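Local coordinates for carbohydrate binding family 6 (Clostridium thermocellum, PDB 5A8C), which acts as an alpha-L-arabinofuranosidase of glycoside hydrolase family 43, hydrolysing alpha-L-arabinofuranosidic bonds, at residues G86-A91 with G134-P139; N157-D162 with R208-A213; M202-P207 with Y222-A227. All coordinates share one frame; numbering follows the deposited sequence. Where two conformers were deposited one is given.

In the fold
All three contacts tie together parts of a five-bladed beta-propeller, and each is largely buried. Contact 1 stands apart, its centre about 24 Å from that of contact 2 and about 28 Å from that of contact 3; there, a loop is fastened to strand 83-90 by one backbone hydrogen bond and the packing of V88, F89 and F136. Contacts 2 and 3 are neighbours, with strands 212-218 and 221-228 side by side in one sheet, and they touch through probable backbone pairing with A227. Their chemistry differs nonetheless. Contact 2 gathers carboxylates, waters and a bound Tris molecule in a pocket, whereas contact 3 is apolar blade-to-blade packing closed by a single tyrosine hydroxyl.

Contact 1: residues G86-A91 with G134-P139; sequences GEVFNA and GPFKDP
V88 and F136 meet where strand 83-90, at the edge of a four-stranded blade of the five-bladed propeller, is flanked, side by side and in the same direction, by the loop after strand 124-129. The carbonyl of V88 takes the backbone hydrogen bond F136 N to V88 O, 3.2 Å long and close to straight (166° at the hydrogen). The same oxygen also lies in the plane of the F136 ring, at its edge, 3.5 Å from F136 CD1. The ring reaches this place because F136 CG is anti to its own carbonyl carbon (chi1 -72°), which swings it alongside V88 so that the two side chains run the same way. V88 meets the ring with CB and CG2, CG2 resting 3.9 Å from F136 CD1.

F89 comes in differently. With CG opposite the backbone N (chi1 178°), its side chain crosses that of F136 at about a right angle, and its CD1 lies 3.9 Å from F136 CB. A127 of strand 124-129 and L115 of strand 112-118 touch both rings, so strand 83-90 and the loop pack together against these strands. Further along, D138 OD2 is held by Y117 OH and W97 NE1, and OD1 by L140 N. The F136 carbonyl, for its part, meets the edge of the F89 ring in plane, mirroring what V88 O does to the F136 ring, and each phenylalanine thus offers its weakly positive C-H rim to a backbone oxygen: F89 CD1 lies 3.5 Å from F136 O.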
loop_
_atom_site.group_PDB
_atom_site.type_symbol
_atom_site.label_atom_id
_atom_site.label_comp_id
_atom_site.label_asym_id
_atom_site.label_seq_id
_atom_site.Cartn_x
_atom_site.Cartn_y
_atom_site.Cartn_z
ATOM N N GLY A 86 3.610 14.124 -10.551
ATOM C CA GLY A 86 3.344 13.351 -11.734
ATOM C C GLY A 86 3.464 11.857 -11.496
ATOM O O GLY A 86 3.402 11.376 -10.339
ATOM N N GLU A 87 3.605 11.118 -12.568
ATOM C CA GLU A 87 3.794 9.699 -12.514
ATOM C C GLU A 87 5.278 9.425 -12.541
ATOM O O GLU A 87 5.957 9.737 -13.485
ATOM C CB GLU A 87 2.993 8.958 -13.584
ATOM C CG GLU A 87 1.509 8.752 -13.216
ATOM C CD GLU A 87 0.748 10.049 -13.178
ATOM O OE1 GLU A 87 0.605 10.665 -14.260
ATOM O OE2 GLU A 87 0.274 10.448 -12.115
ATOM N N VAL A 88 5.778 8.800 -11.471
ATOM C CA VAL A 88 7.195 8.619 -11.203
ATOM C C VAL A 88 7.737 7.255 -11.601
ATOM O O VAL A 88 8.939 7.073 -11.598
ATOM C CB VAL A 88 7.502 8.910 -9.707
ATOM C CG1 VAL A 88 7.124 10.333 -9.355
ATOM C CG2 VAL A 88 6.807 7.888 -8.782
ATOM N N PHE A 89 6.839 6.347 -11.995
ATOM C CA PHE A 89 7.198 5.026 -12.457
ATOM C C PHE A 89 6.125 4.597 -13.421
ATOM O O PHE A 89 4.952 4.686 -13.098
ATOM C CB PHE A 89 7.292 3.984 -11.302
ATOM C CG PHE A 89 7.603 2.597 -11.725
ATOM C CD1 PHE A 89 8.847 2.278 -12.253
ATOM C CD2 PHE A 89 6.633 1.615 -11.683
ATOM C CE1 PHE A 89 9.126 0.995 -12.662
ATOM C CE2 PHE A 89 6.919 0.317 -12.081
ATOM C CZ PHE A 89 8.154 0.024 -12.587
ATOM N N ASN A 90 6.552 4.012 -14.567
ATOM C CA ASN A 90 5.655 3.462 -15.559
ATOM C C ASN A 90 6.173 2.073 -15.878
ATOM O O ASN A 90 7.308 1.968 -16.285
ATOM C CB ASN A 90 5.613 4.378 -16.805
ATOM C CG ASN A 90 4.790 3.811 -17.921
ATOM O OD1 ASN A 90 5.115 2.771 -18.475
ATOM N ND2 ASN A 90 3.701 4.460 -18.230
ATOM N N ALA A 91 5.381 1.041 -15.652
ATOM C CA ALA A 91 5.927 -0.320 -15.759
ATOM C C ALA A 91 6.489 -0.635 -17.125
ATOM O O ALA A 91 7.565 -1.213 -17.239
ATOM C CB ALA A 91 4.894 -1.321 -15.331
ATOM N N GLY A 134 11.767 10.184 -8.587
ATOM C CA GLY A 134 12.170 9.415 -9.740
ATOM C C GLY A 134 13.105 10.160 -10.642
ATOM O O GLY A 134 13.669 11.191 -10.263
ATOM N N PRO A 135 13.280 9.677 -11.840
ATOM C CA PRO A 135 12.682 8.483 -12.404
ATOM C C PRO A 135 12.989 7.207 -11.630
ATOM O O PRO A 135 14.143 7.092 -11.160
ATOM C CB PRO A 135 13.407 8.420 -13.773
ATOM C CG PRO A 135 13.918 9.801 -14.013
ATOM C CD PRO A 135 14.309 10.285 -12.700
ATOM N N PHE A 136 11.997 6.335 -11.414
ATOM C CA PHE A 136 12.258 5.021 -10.876
ATOM C C PHE A 136 12.469 4.041 -11.977
ATOM O O PHE A 136 11.739 4.029 -12.967
ATOM C CB PHE A 136 11.103 4.573 -9.992
ATOM C CG PHE A 136 10.998 5.285 -8.649
ATOM C CD1 PHE A 136 10.418 6.531 -8.500
ATOM C CD2 PHE A 136 11.521 4.678 -7.516
ATOM C CE1 PHE A 136 10.344 7.139 -7.285
ATOM C CE2 PHE A 136 11.444 5.280 -6.281
ATOM C CZ PHE A 136 10.863 6.530 -6.157
ATOM N N LYS A 137 13.441 3.121 -11.798
ATOM C CA LYS A 137 13.754 2.106 -12.792
ATOM C C LYS A 137 13.901 0.771 -12.099
ATOM O O LYS A 137 14.594 0.659 -11.076
ATOM C CB LYS A 137 15.036 2.434 -13.546
ATOM C CG LYS A 137 14.988 3.692 -14.406
ATOM C CD LYS A 137 14.089 3.531 -15.609
ATOM C CE LYS A 137 14.117 4.744 -16.520
ATOM N NZ LYS A 137 13.310 4.484 -17.745
ATOM N N ASP A 138 13.274 -0.267 -12.648
ATOM C CA ASP A 138 13.429 -1.630 -12.130
ATOM C C ASP A 138 14.691 -2.230 -12.724
ATOM O O ASP A 138 14.809 -2.320 -13.942
ATOM C CB ASP A 138 12.169 -2.449 -12.448
ATOM C CG ASP A 138 12.227 -3.890 -11.987
ATOM O OD1 ASP A 138 13.313 -4.433 -11.807
ATOM O OD2 ASP A 138 11.099 -4.438 -11.725
ATOM N N PRO A 139 15.675 -2.563 -11.878
ATOM C CA PRO A 139 16.982 -3.052 -12.392
ATOM C C PRO A 139 16.990 -4.504 -12.798
ATOM O O PRO A 139 18.009 -4.951 -13.325
ATOM C CB PRO A 139 17.891 -2.840 -11.198
ATOM C CG PRO A 139 16.984 -3.113 -10.002
ATOM C CD PRO A 139 15.632 -2.527 -10.405
#

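Contact 2: residues N157-D162 with R208-A213; sequences NMWLFD and RFFEAA. With TRS (2-amino-2-hydroxymethyl-propane-1,3-diol), chain C.
W159 and F210 form the aromatic part: the six-membered ring of the tryptophan drives its edge into one face of F210, a T-shaped pair with centroids 5.0 Å apart and planes at 81°. The F161 ring has W159 CB over one face and D162 OD1 over the other, with Tris O1 on the D162 side.

Among direct polar bonds, A212 N donates to D162 OD2 at 3.0 Å, on the anti lone pair, but bent (138°). The backbones are also joined through solvent, one water donating a hydrogen bond to D162 O and accepting one from A213 N.

The bound Tris, probably from the crystallisation liquor, spans both segments: its O1 and O2 donate to D162 OD1 (2.8 Å) and D162 OD2 (2.7 Å), and its N to E211 OE1 (3.1 Å). D39, Y66, H268 and R299 complete the Tris site, consistent with the active-site pocket of a family 43 propeller.

F210 and E211 form a classic beta bulge against A227 of strand 221-228, where the chain turns from strand 209-210 into strand 212-218; F161 bonds through its backbone to G178 and W159 to G179, around the end of strand 173-178.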
loop_
_atom_site.group_PDB
_atom_site.type_symbol
_atom_site.label_atom_id
_atom_site.label_comp_id
_atom_site.label_asym_id
_atom_site.label_seq_id
_atom_site.Cartn_x
_atom_site.Cartn_y
_atom_site.Cartn_z
ATOM N N ASN A 157 -5.680 -20.241 -5.037
ATOM C CA ASN A 157 -6.415 -18.997 -5.271
ATOM C C ASN A 157 -5.721 -17.727 -4.842
ATOM O O ASN A 157 -6.326 -16.709 -4.733
ATOM C CB ASN A 157 -7.692 -19.153 -4.476
ATOM C CG ASN A 157 -8.497 -20.354 -4.980
ATOM O OD1 ASN A 157 -8.585 -20.528 -6.175
ATOM N ND2 ASN A 157 -9.102 -21.083 -4.129
ATOM N N MET A 158 -4.423 -17.839 -4.596
ATOM C CA MET A 158 -3.706 -16.609 -4.165
ATOM C C MET A 158 -3.561 -15.571 -5.266
ATOM O O MET A 158 -3.388 -15.873 -6.409
ATOM C CB MET A 158 -2.294 -16.891 -3.588
ATOM C CG MET A 158 -1.385 -15.690 -3.014
ATOM S SD MET A 158 0.307 -16.285 -2.915
ATOM C CE MET A 158 -0.228 -16.564 -1.408
ATOM N N TRP A 159 -3.587 -14.319 -4.808
ATOM C CA TRP A 159 -3.258 -13.185 -5.647
ATOM C C TRP A 159 -1.858 -12.759 -5.227
ATOM O O TRP A 159 -1.654 -12.291 -4.137
ATOM C CB TRP A 159 -4.256 -12.038 -5.548
ATOM C CG TRP A 159 -5.634 -12.385 -5.972
ATOM C CD1 TRP A 159 -6.013 -13.226 -6.970
ATOM C CD2 TRP A 159 -6.857 -11.835 -5.422
ATOM N NE1 TRP A 159 -7.388 -13.284 -7.045
ATOM C CE2 TRP A 159 -7.933 -12.416 -6.130
ATOM C CE3 TRP A 159 -7.144 -10.942 -4.365
ATOM C CZ2 TRP A 159 -9.269 -12.137 -5.828
ATOM C CZ3 TRP A 159 -8.461 -10.690 -4.080
ATOM C CH2 TRP A 159 -9.518 -11.268 -4.811
ATOM N N LEU A 160 -0.899 -12.966 -6.135
ATOM C CA LEU A 160 0.488 -12.696 -5.795
ATOM C C LEU A 160 0.768 -11.201 -6.078
ATOM O O LEU A 160 1.282 -10.830 -7.134
ATOM C CB LEU A 160 1.408 -13.661 -6.494
ATOM C CG LEU A 160 2.803 -13.736 -5.906
ATOM C CD1 LEU A 160 2.748 -14.449 -4.605
ATOM C CD2 LEU A 160 3.615 -14.674 -6.790
ATOM N N PHE A 161 0.382 -10.362 -5.125
ATOM C CA PHE A 161 0.401 -8.938 -5.345
ATOM C C PHE A 161 0.451 -8.179 -4.028
ATOM O O PHE A 161 0.558 -8.750 -2.927
ATOM C CB PHE A 161 -0.727 -8.505 -6.306
ATOM C CG PHE A 161 -2.140 -8.574 -5.809
ATOM C CD1 PHE A 161 -2.524 -8.815 -4.481
ATOM C CD2 PHE A 161 -3.150 -8.296 -6.721
ATOM C CE1 PHE A 161 -3.830 -8.794 -4.091
ATOM C CE2 PHE A 161 -4.482 -8.264 -6.320
ATOM C CZ PHE A 161 -4.818 -8.477 -4.995
ATOM N N ASP A 162 0.316 -6.842 -4.148
ATOM C CA ASP A 162 0.095 -5.946 -3.017
ATOM C C ASP A 162 1.227 -6.009 -1.962
ATOM O O ASP A 162 0.981 -6.254 -0.782
ATOM C CB ASP A 162 -1.281 -6.121 -2.379
ATOM C CG ASP A 162 -2.444 -5.534 -3.178
ATOM O OD1 ASP A 162 -2.267 -5.184 -4.357
ATOM O OD2 ASP A 162 -3.525 -5.474 -2.542
ATOM N N ARG A 208 -10.071 -13.365 7.448
ATOM C CA ARG A 208 -10.729 -12.749 6.328
ATOM C C ARG A 208 -9.768 -11.938 5.433
ATOM O O ARG A 208 -10.191 -10.996 4.756
ATOM C CB ARG A 208 -11.951 -11.928 6.798
ATOM C CG ARG A 208 -13.007 -12.839 7.428
ATOM C CD ARG A 208 -14.030 -12.113 8.302
ATOM N NE ARG A 208 -13.421 -11.553 9.502
ATOM C CZ ARG A 208 -13.100 -10.273 9.648
ATOM N NH1 ARG A 208 -13.298 -9.376 8.679
ATOM N NH2 ARG A 208 -12.508 -9.925 10.771
ATOM N N PHE A 209 -8.493 -12.275 5.437
ATOM C CA PHE A 209 -7.534 -11.514 4.644
ATOM C C PHE A 209 -7.914 -11.499 3.169
ATOM O O PHE A 209 -8.177 -12.566 2.568
ATOM C CB PHE A 209 -6.119 -12.154 4.778
ATOM C CG PHE A 209 -5.086 -11.486 3.945
ATOM C CD1 PHE A 209 -4.576 -10.235 4.307
ATOM C CD2 PHE A 209 -4.627 -12.059 2.781
ATOM C CE1 PHE A 209 -3.620 -9.600 3.526
ATOM C CE2 PHE A 209 -3.670 -11.443 2.017
ATOM C CZ PHE A 209 -3.185 -10.196 2.365
ATOM N N PHE A 210 -7.846 -10.306 2.562
ATOM C CA PHE A 210 -8.201 -10.143 1.167
ATOM C C PHE A 210 -7.083 -9.536 0.351
ATOM O O PHE A 210 -6.746 -10.061 -0.712
ATOM C CB PHE A 210 -9.513 -9.322 1.060
ATOM C CG PHE A 210 -10.176 -9.324 -0.260
ATOM C CD1 PHE A 210 -10.753 -10.487 -0.787
ATOM C CD2 PHE A 210 -10.299 -8.143 -0.986
ATOM C CE1 PHE A 210 -11.450 -10.459 -1.993
ATOM C CE2 PHE A 210 -10.963 -8.106 -2.221
ATOM C CZ PHE A 210 -11.551 -9.254 -2.685
ATOM N N GLU A 211 -6.564 -8.384 0.781
ATOM C CA GLU A 211 -5.451 -7.784 0.025
ATOM C C GLU A 211 -4.801 -6.707 0.935
ATOM O O GLU A 211 -5.145 -6.621 2.112
ATOM C CB GLU A 211 -5.915 -7.266 -1.357
ATOM C CG GLU A 211 -6.951 -6.219 -1.197
ATOM C CD GLU A 211 -7.840 -5.922 -2.484
ATOM O OE1 GLU A 211 -7.522 -6.280 -3.658
ATOM O OE2 GLU A 211 -8.775 -5.120 -2.233
ATOM N N ALA A 212 -3.848 -5.967 0.377
ATOM C CA ALA A 212 -3.337 -4.773 1.078
ATOM C C ALA A 212 -2.494 -5.053 2.317
ATOM O O ALA A 212 -2.452 -4.208 3.221
ATOM C CB ALA A 212 -4.417 -3.727 1.350
ATOM N N ALA A 213 -1.774 -6.171 2.364
ATOM C CA ALA A 213 -0.906 -6.449 3.514
ATOM C C ALA A 213 0.021 -5.249 3.812
ATOM O O ALA A 213 0.658 -4.691 2.922
ATOM C CB ALA A 213 -0.056 -7.682 3.252
HETATM C C TRS C . -5.835 -3.645 -5.833
HETATM C C1 TRS C . -5.371 -5.038 -6.241
HETATM C C2 TRS C . -5.057 -3.170 -4.615
HETATM C C3 TRS C . -5.710 -2.644 -7.015
HETATM N N TRS C . -7.294 -3.721 -5.446
HETATM O O1 TRS C . -3.975 -4.985 -6.518
HETATM O O2 TRS C . -5.449 -3.886 -3.439
HETATM O O3 TRS C . -6.303 -1.404 -6.774
HETATM O O HOH W 1 -0.168 -3.804 0.564
HETATM O O HOH W 2 -1.003 -8.116 0.280
#

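Contact 3: residues M202-P207 with Y222-A227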
loop_
_atom_site.group_PDB
_atom_site.type_symbol
_atom_site.label_atom_id
_atom_site.label_comp_id
_atom_site.label_asym_id
_atom_site.label_seq_id
_atom_site.Cartn_x
_atom_site.Cartn_y
_atom_site.Cartn_z
ATOM N N MET A 202 7.506 -17.444 3.828
ATOM C CA MET A 202 6.766 -18.182 4.803
ATOM C C MET A 202 5.317 -17.711 4.803
ATOM O O MET A 202 4.988 -16.630 4.300
ATOM C CB MET A 202 7.437 -18.209 6.102
ATOM C CG MET A 202 7.268 -16.970 6.752
ATOM S SD MET A 202 7.939 -16.754 8.420
ATOM C CE MET A 202 9.582 -16.610 7.866
ATOM N N THR A 203 4.444 -18.530 5.374
ATOM C CA THR A 203 3.029 -18.239 5.418
ATOM C C THR A 203 2.615 -17.589 6.694
ATOM O O THR A 203 3.159 -17.852 7.773
ATOM C CB THR A 203 2.235 -19.543 5.272
ATOM O OG1 THR A 203 2.398 -20.458 6.346
ATOM C CG2 THR A 203 2.546 -20.048 3.920
ATOM N N MET A 204 1.646 -16.632 6.526
ATOM C CA MET A 204 0.946 -16.046 7.667
ATOM C C MET A 204 -0.536 -16.209 7.459
ATOM O O MET A 204 -1.011 -16.494 6.368
ATOM C CB MET A 204 1.300 -14.553 7.842
ATOM C CG MET A 204 2.721 -14.292 8.201
ATOM S SD MET A 204 3.199 -12.576 8.225
ATOM C CE MET A 204 2.038 -11.921 9.422
ATOM N N SER A 205 -1.293 -15.982 8.525
ATOM C CA SER A 205 -2.740 -16.063 8.475
ATOM C C SER A 205 -3.367 -14.875 9.216
ATOM O O SER A 205 -2.891 -14.459 10.262
ATOM C CB SER A 205 -3.264 -17.363 9.124
ATOM O OG SER A 205 -2.646 -18.531 8.639
ATOM N N ALA A 206 -4.431 -14.353 8.628
ATOM C CA ALA A 206 -5.195 -13.271 9.276
ATOM C C ALA A 206 -6.647 -13.461 8.915
ATOM O O ALA A 206 -6.978 -13.779 7.780
ATOM C CB ALA A 206 -4.738 -11.876 8.800
ATOM N N PRO A 207 -7.566 -13.200 9.865
ATOM C CA PRO A 207 -8.962 -13.452 9.606
ATOM C C PRO A 207 -9.456 -12.669 8.385
ATOM O O PRO A 207 -9.320 -11.440 8.308
ATOM C CB PRO A 207 -9.646 -12.976 10.892
ATOM C CG PRO A 207 -8.635 -13.012 11.928
ATOM C CD PRO A 207 -7.338 -12.764 11.268
ATOM N N TYR A 222 4.610 -5.209 16.590
ATOM C CA TYR A 222 4.430 -5.303 15.152
ATOM C C TYR A 222 2.944 -5.303 14.858
ATOM O O TYR A 222 2.163 -5.995 15.520
ATOM C CB TYR A 222 5.055 -6.610 14.635
ATOM C CG TYR A 222 6.542 -6.662 14.826
ATOM C CD1 TYR A 222 7.095 -7.186 16.029
ATOM C CD2 TYR A 222 7.422 -6.238 13.839
ATOM C CE1 TYR A 222 8.440 -7.252 16.194
ATOM C CE2 TYR A 222 8.810 -6.349 14.033
ATOM C CZ TYR A 222 9.318 -6.887 15.201
ATOM O OH TYR A 222 10.657 -7.016 15.410
ATOM N N TYR A 223 2.541 -4.502 13.850
ATOM C CA TYR A 223 1.154 -4.336 13.467
ATOM C C TYR A 223 0.997 -4.814 12.039
ATOM O O TYR A 223 1.523 -4.190 11.112
ATOM C CB TYR A 223 0.764 -2.844 13.537
ATOM C CG TYR A 223 0.774 -2.272 14.943
ATOM C CD1 TYR A 223 1.977 -1.906 15.540
ATOM C CD2 TYR A 223 -0.393 -2.067 15.638
ATOM C CE1 TYR A 223 2.007 -1.394 16.840
ATOM C CE2 TYR A 223 -0.392 -1.528 16.941
ATOM C CZ TYR A 223 0.797 -1.226 17.514
ATOM O OH TYR A 223 0.875 -0.691 18.801
ATOM N N PHE A 224 0.296 -5.945 11.845
ATOM C CA PHE A 224 -0.027 -6.432 10.522
ATOM C C PHE A 224 -1.442 -5.949 10.208
ATOM O O PHE A 224 -2.401 -6.356 10.851
ATOM C CB PHE A 224 0.025 -7.962 10.447
ATOM C CG PHE A 224 -0.321 -8.454 9.073
ATOM C CD1 PHE A 224 0.686 -8.547 8.106
ATOM C CD2 PHE A 224 -1.599 -8.783 8.714
ATOM C CE1 PHE A 224 0.366 -8.975 6.830
ATOM C CE2 PHE A 224 -1.897 -9.179 7.415
ATOM C CZ PHE A 224 -0.896 -9.272 6.485
ATOM N N SER A 225 -1.537 -5.025 9.256
ATOM C CA SER A 225 -2.837 -4.468 8.848
ATOM C C SER A 225 -3.132 -4.863 7.405
ATOM O O SER A 225 -2.207 -5.205 6.643
ATOM C CB SER A 225 -2.901 -2.975 9.101
ATOM O OG SER A 225 -1.890 -2.273 8.408
ATOM N N TYR A 226 -4.395 -4.848 7.037
ATOM C CA TYR A 226 -4.796 -5.439 5.777
ATOM C C TYR A 226 -6.218 -5.054 5.446
ATOM O O TYR A 226 -6.980 -4.608 6.342
ATOM C CB TYR A 226 -4.676 -6.958 5.819
ATOM C CG TYR A 226 -5.535 -7.638 6.860
ATOM C CD1 TYR A 226 -5.145 -7.701 8.192
ATOM C CD2 TYR A 226 -6.743 -8.210 6.519
ATOM C CE1 TYR A 226 -5.929 -8.336 9.136
ATOM C CE2 TYR A 226 -7.545 -8.860 7.453
ATOM C CZ TYR A 226 -7.129 -8.931 8.776
ATOM O OH TYR A 226 -7.853 -9.625 9.735
ATOM N N ALA A 227 -6.614 -5.244 4.202
ATOM C CA ALA A 227 -7.999 -5.131 3.798
ATOM C C ALA A 227 -8.672 -6.498 3.903
ATOM O O ALA A 227 -8.158 -7.501 3.378
ATOM C CB ALA A 227 -8.119 -4.580 2.391
#
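The methyl of A206 is the bump that fits here, dropping into the notch between the rings of F224 and Y226. It sits over one face of Y226 as a CH-pi contact, CB 4.1 Å from the ring centroid and 25° off the normal, displaced toward the rim, and it lies 4.2 Å from F224 CE2, the neighbouring wall of the notch. Beside it M204 fills the next hollow: its chain runs out straight and then bends at the sulfur (chi3 58°), which carries CE to within 3.9 Å of F224 CD1. SD itself makes an oblique Met-aromatic contact with the same ring, 5.3 Å from its centroid.

This is blade-to-blade packing in the propeller: the end of strand 200-204 and the loop after it lean on the face of the next sheet, through strand 221-228. I185 of strand 185-190 and M240 of strand 237-242 also press on A206.

P207 lies across the end of Y226 at about a right angle, its CD 3.5 Å from Y226 OH. The tyrosine ring presents its edge to the P207 carbonyl, and the hydroxyl donates to P207 O at 2.7 Å, lying in the carbonyl plane on a lone pair.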